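Local coordinates for Cgl0159-like domain-containing protein (Corynebacterium glutamicum, PDB 3FOK) that is of unknown function but folds as a TIM barrel, a closed ring of parallel strands wrapped in helices, in a five-chain assembly, at residues 146-151 with 180-185; 124-129 with 158-163; 221-226 with 238-243. One frame throughout, in Å; residues are numbered along the deposited sequence.

How the interactions relate
From the N terminus, residues 124-129 come first, in the loop after strand 108-112, followed by strand segment 146-151. Interaction 2 closes when the start of helix 158-174 meets that loop; interaction 1 closes afterwards, when strand 179-189 lies down beside strand 144-151. The two therefore cross along the chain, and they touch through Arg150, whose guanidinium forms salt bridges to Glu124 and Asp127. Interaction 3 follows in series, joining strands 219-224 and 240-243 over a short connection. Since strands 179-189 and 219-224 are sheet neighbours, interactions 1 and 3 form one continuous wall, joined by the Glu182-Lys222 salt bridge, whereas interactions 2 and 3 remain about 11 Å apart at their nearest atoms.

Interaction 1 (146-151 with 180-185); sequences KTLVRI and MLEPFM
Residues 146-151 and 180-185 pair as neighbouring parallel strands, their axes approaching to 4.6 Å and their directions 13° apart, in unbroken register from Lys146 beside Met180 to Ile151 beside Met185. Backbone bonds alternate between the strands: Thr147 N reaches Met180 O at 2.7 Å, Glu182 N returns to Thr147 O, and Val149 N goes on to Glu182 O at 2.8 Å. The bond from Phe184 N to Val149 O is weak, but Ile151 N to Phe184 O is short again at 2.7 Å.

On the face carrying Lys146, Leu148, Glu182 and Phe184, a salt bridge runs from Lys146 NZ to Glu182 OE1 at 3.0 Å, with the nitrogen lying above the carboxylate plane. The glutamate chain is extended, CG anti to the backbone N (chi1 -167°), which lifts the carboxylate off the sheet to meet the bent lysine. Further along, Leu148 CD2 sits at the edge of the Phe184 ring, 4.3 Å from Phe184 CD2. On the other face Leu181 CD2 lies beside Thr147 CB at 3.8 Å, under Thr165 of helix 158-174.

Because OE1 also binds Lys222, two ammonium groups share one carboxylate oxygen, probably polarising it and linking three strands that are neighbours in the sheet.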
loop_
_atom_site.group_PDB
_atom_site.type_symbol
_atom_site.label_atom_id
_atom_site.label_comp_id
_atom_site.label_asym_id
_atom_site.label_seq_id
_atom_site.Cartn_x
_atom_site.Cartn_y
_atom_site.Cartn_z
ATOM N N LYS A 146 24.319 2.262 0.146
ATOM C CA LYS A 146 24.409 2.404 -1.303
ATOM C C LYS A 146 23.140 1.913 -1.989
ATOM O O LYS A 146 22.520 0.933 -1.560
ATOM C CB LYS A 146 25.646 1.665 -1.834
ATOM C CG LYS A 146 25.378 0.405 -2.642
ATOM C CD LYS A 146 25.188 0.681 -4.125
ATOM C CE LYS A 146 25.007 -0.634 -4.878
ATOM N NZ LYS A 146 25.052 -0.492 -6.352
ATOM N N THR A 147 22.770 2.604 -3.064
ATOM C CA THR A 147 21.566 2.290 -3.823
ATOM C C THR A 147 21.822 2.309 -5.325
ATOM O O THR A 147 22.674 3.054 -5.806
ATOM C CB THR A 147 20.464 3.331 -3.542
ATOM O OG1 THR A 147 20.136 3.328 -2.149
ATOM C CG2 THR A 147 19.226 3.027 -4.361
ATOM N N LEU A 148 21.075 1.494 -6.063
ATOM C CA LEU A 148 21.187 1.463 -7.513
ATOM C C LEU A 148 19.921 2.170 -8.003
ATOM O O LEU A 148 18.811 1.737 -7.706
ATOM C CB LEU A 148 21.202 0.023 -8.031
ATOM C CG LEU A 148 21.877 -0.264 -9.381
ATOM C CD1 LEU A 148 21.155 -1.425 -10.051
ATOM C CD2 LEU A 148 21.850 0.954 -10.286
ATOM N N VAL A 149 20.085 3.263 -8.738
ATOM C CA VAL A 149 18.936 4.004 -9.240
ATOM C C VAL A 149 18.947 4.101 -10.757
ATOM O O VAL A 149 19.393 5.096 -11.322
ATOM C CB VAL A 149 18.895 5.442 -8.674
ATOM C CG1 VAL A 149 17.539 6.074 -8.964
ATOM C CG2 VAL A 149 19.166 5.427 -7.177
ATOM N N ARG A 150 18.459 3.059 -11.417
ATOM C CA ARG A 150 18.395 3.060 -12.868
ATOM C C ARG A 150 17.082 3.706 -13.269
ATOM O O ARG A 150 16.015 3.326 -12.791
ATOM C CB ARG A 150 18.500 1.636 -13.410
ATOM C CG ARG A 150 19.921 1.095 -13.375
ATOM C CD ARG A 150 19.959 -0.366 -13.742
ATOM N NE ARG A 150 19.252 -1.165 -12.752
ATOM C CZ ARG A 150 19.019 -2.466 -12.866
ATOM N NH1 ARG A 150 19.438 -3.122 -13.939
ATOM N NH2 ARG A 150 18.362 -3.106 -11.910
ATOM N N ILE A 151 17.175 4.697 -14.145
ATOM C CA ILE A 151 16.016 5.445 -14.595
ATOM C C ILE A 151 15.647 5.136 -16.041
ATOM O O ILE A 151 16.307 5.596 -16.976
ATOM C CB ILE A 151 16.284 6.957 -14.436
ATOM C CG1 ILE A 151 16.657 7.251 -12.979
ATOM C CG2 ILE A 151 15.077 7.759 -14.880
ATOM C CD1 ILE A 151 17.149 8.657 -12.724
HETATM N N MSE A 180 25.203 6.522 -0.753
HETATM C CA MSE A 180 25.764 6.488 -2.098
HETATM C C MSE A 180 24.712 6.073 -3.140
HETATM O O MSE A 180 24.150 4.981 -3.053
HETATM C CB MSE A 180 26.904 5.466 -2.053
HETATM C CG MSE A 180 27.891 5.425 -3.185
HETATM SE SE MSE A 180 29.015 3.857 -2.855
HETATM C CE MSE A 180 30.015 4.493 -1.323
ATOM N N LEU A 181 24.437 6.936 -4.116
ATOM C CA LEU A 181 23.464 6.605 -5.154
ATOM C C LEU A 181 24.180 6.353 -6.481
ATOM O O LEU A 181 25.007 7.165 -6.908
ATOM C CB LEU A 181 22.447 7.739 -5.344
ATOM C CG LEU A 181 21.613 8.246 -4.163
ATOM C CD1 LEU A 181 20.572 9.226 -4.687
ATOM C CD2 LEU A 181 20.932 7.092 -3.454
ATOM N N GLU A 182 23.861 5.231 -7.124
ATOM C CA GLU A 182 24.457 4.884 -8.410
ATOM C C GLU A 182 23.372 5.092 -9.460
ATOM O O GLU A 182 22.544 4.211 -9.689
ATOM C CB GLU A 182 24.914 3.423 -8.416
ATOM C CG GLU A 182 25.819 3.054 -9.592
ATOM C CD GLU A 182 26.219 1.584 -9.592
ATOM O OE1 GLU A 182 26.509 1.040 -8.506
ATOM O OE2 GLU A 182 26.257 0.976 -10.681
ATOM N N PRO A 183 23.359 6.270 -10.108
ATOM C CA PRO A 183 22.357 6.577 -11.128
ATOM C C PRO A 183 22.750 6.152 -12.537
ATOM O O PRO A 183 23.929 5.985 -12.850
ATOM C CB PRO A 183 22.223 8.081 -11.011
ATOM C CG PRO A 183 23.653 8.482 -10.817
ATOM C CD PRO A 183 24.179 7.461 -9.818
ATOM N N PHE A 184 21.734 5.999 -13.379
ATOM C CA PHE A 184 21.899 5.601 -14.770
ATOM C C PHE A 184 20.605 5.890 -15.506
ATOM O O PHE A 184 19.526 5.866 -14.914
ATOM C CB PHE A 184 22.123 4.091 -14.893
ATOM C CG PHE A 184 23.535 3.645 -14.700
ATOM C CD1 PHE A 184 24.527 4.015 -15.601
ATOM C CD2 PHE A 184 23.862 2.794 -13.650
ATOM C CE1 PHE A 184 25.829 3.537 -15.461
ATOM C CE2 PHE A 184 25.155 2.312 -13.499
ATOM C CZ PHE A 184 26.144 2.683 -14.409
HETATM N N MSE A 185 20.722 6.173 -16.796
HETATM C CA MSE A 185 19.549 6.352 -17.629
HETATM C C MSE A 185 19.601 4.989 -18.303
HETATM O O MSE A 185 20.673 4.565 -18.735
HETATM C CB MSE A 185 19.751 7.464 -18.661
HETATM C CG MSE A 185 19.848 8.872 -18.075
HETATM SE SE MSE A 185 18.249 9.504 -17.180
HETATM C CE MSE A 185 18.598 8.769 -15.459
#

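Interaction 2 (124-129 with 158-163); sequences EMDDRY and TAPTLE
The carboxylate of Asp126 is the flat group that meets the helix. Pro160 CG approaches its OD1 from one side of the carboxylate plane, 3.7 Å away, while a water stands on the other side of that plane and donates to the same OD1 at 2.9 Å. The pyrrolidine and the aspartate cross at about a right angle. Asp126 OD2 is turned to Arg128 NH1 in a salt bridge whose modelled length is too short to be trusted. Arg128 also extends the contact between subunits, its NE pairing with Glu163 of a neighbouring subunit.

The same water also donates to Thr161 OG1, at 3.0 Å, and so bridges loop 124-129 to helix segment 158-163. Thr161 supplies the direct polar link as well: OG1 lies 3.0 Å from Met125 O, a hydrogen bond whose proton could instead serve Gly157 O. With OG1 beside the backbone N (chi1 -56°), the hydroxyl faces the loop and the methyl CG2 packs at 4.1 Å on Asp127 CB. Two inverse gamma turns, centred on Asp126 and Asp127, fold the loop around this hydroxyl. Next to it Met125 CE touches Thr158 OG1 at 3.8 Å, the two side chains running side by side; Thr158 OG1 is itself bonded to Asn152 O.

The Thr161 hydroxyl thus accepts from the water and probably shares its one proton between Met125 O and Gly157 O, so the polar link between loop and helix start rests on the water as well as on the direct bond.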
loop_
_atom_site.group_PDB
_atom_site.type_symbol
_atom_site.label_atom_id
_atom_site.label_comp_id
_atom_site.label_asym_id
_atom_site.label_seq_id
_atom_site.Cartn_x
_atom_site.Cartn_y
_atom_site.Cartn_z
ATOM N N GLU A 124 13.073 -5.873 -13.974
ATOM C CA GLU A 124 14.275 -5.332 -13.347
ATOM C C GLU A 124 14.369 -3.817 -13.208
ATOM O O GLU A 124 15.304 -3.316 -12.588
ATOM C CB GLU A 124 15.562 -5.917 -13.968
ATOM C CG GLU A 124 16.067 -5.367 -15.285
ATOM C CD GLU A 124 17.418 -5.987 -15.652
ATOM O OE1 GLU A 124 18.422 -5.694 -14.963
ATOM O OE2 GLU A 124 17.471 -6.783 -16.614
HETATM N N MSE A 125 13.411 -3.080 -13.762
HETATM C CA MSE A 125 13.432 -1.633 -13.593
HETATM C C MSE A 125 12.739 -1.322 -12.264
HETATM O O MSE A 125 12.879 -0.230 -11.713
HETATM C CB MSE A 125 12.717 -0.920 -14.745
HETATM C CG MSE A 125 13.488 -0.929 -16.056
HETATM SE SE MSE A 125 15.383 -0.567 -15.845
HETATM C CE MSE A 125 15.286 1.201 -15.044
ATOM N N ASP A 126 11.994 -2.303 -11.760
ATOM C CA ASP A 126 11.280 -2.194 -10.490
ATOM C C ASP A 126 12.220 -2.757 -9.421
ATOM O O ASP A 126 11.949 -3.781 -8.800
ATOM C CB ASP A 126 9.975 -2.998 -10.575
ATOM C CG ASP A 126 9.201 -3.017 -9.273
ATOM O OD1 ASP A 126 9.287 -2.043 -8.496
ATOM O OD2 ASP A 126 8.486 -4.009 -9.038
ATOM N N ASP A 127 13.334 -2.054 -9.231
ATOM C CA ASP A 127 14.400 -2.419 -8.297
ATOM C C ASP A 127 14.039 -2.217 -6.827
ATOM O O ASP A 127 14.507 -1.270 -6.190
ATOM C CB ASP A 127 15.645 -1.590 -8.615
ATOM C CG ASP A 127 16.922 -2.393 -8.514
ATOM O OD1 ASP A 127 17.004 -3.286 -7.644
ATOM O OD2 ASP A 127 17.851 -2.119 -9.304
ATOM N N ARG A 128 13.243 -3.129 -6.278
ATOM C CA ARG A 128 12.801 -3.035 -4.890
ATOM C C ARG A 128 13.900 -3.179 -3.829
ATOM O O ARG A 128 14.947 -3.782 -4.069
ATOM C CB ARG A 128 11.684 -4.055 -4.666
ATOM C CG ARG A 128 10.439 -3.726 -5.485
ATOM C CD ARG A 128 9.615 -4.958 -5.827
ATOM N NE ARG A 128 8.307 -4.955 -5.181
ATOM C CZ ARG A 128 7.156 -4.729 -5.804
ATOM N NH1 ARG A 128 7.134 -4.487 -7.101
ATOM N NH2 ARG A 128 6.021 -4.756 -5.123
ATOM N N TYR A 129 13.650 -2.600 -2.657
ATOM C CA TYR A 129 14.592 -2.641 -1.547
ATOM C C TYR A 129 14.489 -3.953 -0.786
ATOM O O TYR A 129 13.604 -4.157 0.043
ATOM C CB TYR A 129 14.363 -1.425 -0.646
ATOM C CG TYR A 129 14.954 -0.185 -1.263
ATOM C CD1 TYR A 129 16.099 0.406 -0.728
ATOM C CD2 TYR A 129 14.435 0.335 -2.447
ATOM C CE1 TYR A 129 16.720 1.478 -1.360
ATOM C CE2 TYR A 129 15.047 1.407 -3.093
ATOM C CZ TYR A 129 16.188 1.971 -2.545
ATOM O OH TYR A 129 16.792 3.023 -3.187
ATOM N N THR A 158 10.188 2.269 -12.995
ATOM C CA THR A 158 11.102 3.303 -12.524
ATOM C C THR A 158 10.429 4.162 -11.458
ATOM O O THR A 158 11.064 4.575 -10.488
ATOM C CB THR A 158 11.553 4.226 -13.676
ATOM O OG1 THR A 158 12.274 3.464 -14.650
ATOM C CG2 THR A 158 12.449 5.344 -13.144
ATOM N N ALA A 159 9.138 4.422 -11.642
ATOM C CA ALA A 159 8.378 5.243 -10.709
ATOM C C ALA A 159 8.512 4.787 -9.258
ATOM O O ALA A 159 8.996 5.537 -8.415
ATOM C CB ALA A 159 6.910 5.279 -11.121
ATOM N N PRO A 160 8.081 3.555 -8.938
ATOM C CA PRO A 160 8.231 3.162 -7.534
ATOM C C PRO A 160 9.680 3.134 -7.042
ATOM O O PRO A 160 9.935 3.276 -5.843
ATOM C CB PRO A 160 7.544 1.793 -7.475
ATOM C CG PRO A 160 7.651 1.282 -8.881
ATOM C CD PRO A 160 7.381 2.508 -9.707
ATOM N N THR A 161 10.631 2.964 -7.958
ATOM C CA THR A 161 12.037 2.933 -7.564
ATOM C C THR A 161 12.522 4.329 -7.178
ATOM O O THR A 161 13.317 4.486 -6.249
ATOM C CB THR A 161 12.933 2.381 -8.692
ATOM O OG1 THR A 161 12.469 1.083 -9.080
ATOM C CG2 THR A 161 14.378 2.261 -8.217
ATOM N N LEU A 162 12.044 5.344 -7.889
ATOM C CA LEU A 162 12.438 6.711 -7.579
ATOM C C LEU A 162 11.917 7.063 -6.189
ATOM O O LEU A 162 12.639 7.622 -5.362
ATOM C CB LEU A 162 11.862 7.687 -8.609
ATOM C CG LEU A 162 12.411 7.602 -10.034
ATOM C CD1 LEU A 162 11.611 8.519 -10.950
ATOM C CD2 LEU A 162 13.882 7.989 -10.040
ATOM N N GLU A 163 10.660 6.715 -5.931
ATOM C CA GLU A 163 10.043 7.008 -4.642
ATOM C C GLU A 163 10.696 6.243 -3.490
ATOM O O GLU A 163 10.914 6.802 -2.419
ATOM C CB GLU A 163 8.537 6.715 -4.697
ATOM C CG GLU A 163 7.797 6.999 -3.402
ATOM C CD GLU A 163 6.289 7.068 -3.583
ATOM O OE1 GLU A 163 5.754 6.324 -4.431
ATOM O OE2 GLU A 163 5.638 7.862 -2.868
HETATM O O HOH W 1 11.153 -0.530 -6.910
#

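Interaction 3 (221-226 with 238-243); sequences MKLPVV and MPTLLL
Leu243 lays its isobutyl group over Pro224, CD1 resting 3.8 Å from Pro224 CB. Its chi1 of 60° sets CG between the backbone N and the carbonyl carbon, bringing CG to 3.3 Å from Leu223 O, while CD2 meets Lys222 CG at 4.1 Å. Lys222 crosses it at about a right angle, fully extended (chi1 -175°), and carries NZ to the salt bridge with Glu182 of the neighbouring strand.

On the other face Leu223 CG packs across Thr240 CG2 at 3.9 Å; beyond the strand, in the loop, Val225 CG2 touches Leu242 CD1. Thr240 OG1 turns back along its own segment to Met238 O, a hydrogen bond of 3.1 Å with the hydroxyl above the carbonyl plane.

Between the strands, four backbone bonds tie the segments: Met221 N to Pro239 O, Leu241 N to Met221 O at 2.8 Å, Leu223 N to Leu241 O, and Leu243 N to Leu223 O at 3.0 Å. The strand axes approach to 4.6 Å and cross at -37°, a marked twist for a parallel pair. Strand 219-224, helix 229-232 and strand 240-243 form a beta-alpha-beta unit, and such twisted parallel neighbours, with helix 199-210 packed against Met221 and Leu223, are characteristic of the TIM-barrel wall.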
loop_
_atom_site.group_PDB
_atom_site.type_symbol
_atom_site.label_atom_id
_atom_site.label_comp_id
_atom_site.label_asym_id
_atom_site.label_seq_id
_atom_site.Cartn_x
_atom_site.Cartn_y
_atom_site.Cartn_z
HETATM N N MSE A 221 27.614 10.291 -4.908
HETATM C CA MSE A 221 27.320 9.779 -6.234
HETATM C C MSE A 221 28.347 8.710 -6.572
HETATM O O MSE A 221 29.521 8.822 -6.221
HETATM C CB MSE A 221 27.400 10.897 -7.281
HETATM C CG MSE A 221 26.326 11.965 -7.174
HETATM SE SE MSE A 221 24.593 11.388 -7.818
HETATM C CE MSE A 221 23.661 11.246 -6.144
ATOM N N LYS A 222 27.887 7.662 -7.238
ATOM C CA LYS A 222 28.749 6.574 -7.676
ATOM C C LYS A 222 28.507 6.613 -9.179
ATOM O O LYS A 222 27.477 6.148 -9.661
ATOM C CB LYS A 222 28.278 5.253 -7.070
ATOM C CG LYS A 222 29.166 4.053 -7.353
ATOM C CD LYS A 222 28.554 2.805 -6.729
ATOM C CE LYS A 222 29.277 1.540 -7.147
ATOM N NZ LYS A 222 28.522 0.333 -6.711
ATOM N N LEU A 223 29.446 7.201 -9.914
ATOM C CA LEU A 223 29.299 7.352 -11.354
ATOM C C LEU A 223 30.265 6.541 -12.202
ATOM O O LEU A 223 31.323 6.119 -11.734
ATOM C CB LEU A 223 29.450 8.828 -11.729
ATOM C CG LEU A 223 28.619 9.850 -10.951
ATOM C CD1 LEU A 223 28.950 11.243 -11.448
ATOM C CD2 LEU A 223 27.139 9.559 -11.116
ATOM N N PRO A 224 29.899 6.310 -13.474
ATOM C CA PRO A 224 30.738 5.551 -14.403
ATOM C C PRO A 224 31.694 6.514 -15.104
ATOM O O PRO A 224 31.316 7.651 -15.404
ATOM C CB PRO A 224 29.719 4.960 -15.365
ATOM C CG PRO A 224 28.742 6.082 -15.495
ATOM C CD PRO A 224 28.563 6.543 -14.057
ATOM N N VAL A 225 32.926 6.078 -15.348
ATOM C CA VAL A 225 33.888 6.932 -16.036
ATOM C C VAL A 225 33.466 6.947 -17.493
ATOM O O VAL A 225 33.568 5.943 -18.194
ATOM C CB VAL A 225 35.317 6.388 -15.909
ATOM C CG1 VAL A 225 36.289 7.309 -16.627
ATOM C CG2 VAL A 225 35.687 6.266 -14.439
ATOM N N VAL A 226 32.988 8.100 -17.940
ATOM C CA VAL A 226 32.488 8.254 -19.296
ATOM C C VAL A 226 33.201 9.342 -20.095
ATOM O O VAL A 226 34.060 10.054 -19.578
ATOM C CB VAL A 226 30.966 8.543 -19.234
ATOM C CG1 VAL A 226 30.427 8.947 -20.590
ATOM C CG2 VAL A 226 30.245 7.309 -18.733
HETATM N N MSE A 238 28.368 17.291 -5.176
HETATM C CA MSE A 238 28.443 16.166 -4.258
HETATM C C MSE A 238 29.651 15.258 -4.396
HETATM O O MSE A 238 30.174 15.057 -5.491
HETATM C CB MSE A 238 27.170 15.334 -4.376
HETATM C CG MSE A 238 25.933 16.143 -4.074
HETATM SE SE MSE A 238 24.320 15.192 -4.465
HETATM C CE MSE A 238 23.161 16.105 -3.203
ATOM N N PRO A 239 30.112 14.699 -3.266
ATOM C CA PRO A 239 31.266 13.799 -3.266
ATOM C C PRO A 239 30.962 12.627 -4.186
ATOM O O PRO A 239 29.898 12.012 -4.096
ATOM C CB PRO A 239 31.394 13.398 -1.797
ATOM C CG PRO A 239 29.999 13.553 -1.266
ATOM C CD PRO A 239 29.545 14.829 -1.914
ATOM N N THR A 240 31.895 12.333 -5.082
ATOM C CA THR A 240 31.708 11.270 -6.053
ATOM C C THR A 240 32.759 10.169 -6.001
ATOM O O THR A 240 33.931 10.414 -5.726
ATOM C CB THR A 240 31.683 11.858 -7.480
ATOM O OG1 THR A 240 30.605 12.794 -7.587
ATOM C CG2 THR A 240 31.499 10.763 -8.516
ATOM N N LEU A 241 32.311 8.949 -6.263
ATOM C CA LEU A 241 33.180 7.782 -6.295
ATOM C C LEU A 241 32.975 7.152 -7.665
ATOM O O LEU A 241 31.853 7.097 -8.171
ATOM C CB LEU A 241 32.804 6.796 -5.187
ATOM C CG LEU A 241 33.088 7.286 -3.765
ATOM C CD1 LEU A 241 32.523 6.304 -2.758
ATOM C CD2 LEU A 241 34.589 7.450 -3.571
ATOM N N LEU A 242 34.058 6.688 -8.270
ATOM C CA LEU A 242 33.982 6.093 -9.596
ATOM C C LEU A 242 33.820 4.580 -9.546
ATOM O O LEU A 242 34.313 3.919 -8.634
ATOM C CB LEU A 242 35.237 6.456 -10.390
ATOM C CG LEU A 242 35.607 7.943 -10.357
ATOM C CD1 LEU A 242 36.913 8.157 -11.101
ATOM C CD2 LEU A 242 34.490 8.771 -10.969
ATOM N N LEU A 243 33.117 4.041 -10.535
ATOM C CA LEU A 243 32.883 2.608 -10.631
ATOM C C LEU A 243 33.541 2.060 -11.896
ATOM O O LEU A 243 33.690 2.773 -12.885
ATOM C CB LEU A 243 31.376 2.327 -10.651
ATOM C CG LEU A 243 30.546 2.947 -11.783
ATOM C CD1 LEU A 243 30.629 2.074 -13.029
ATOM C CD2 LEU A 243 29.096 3.070 -11.342
#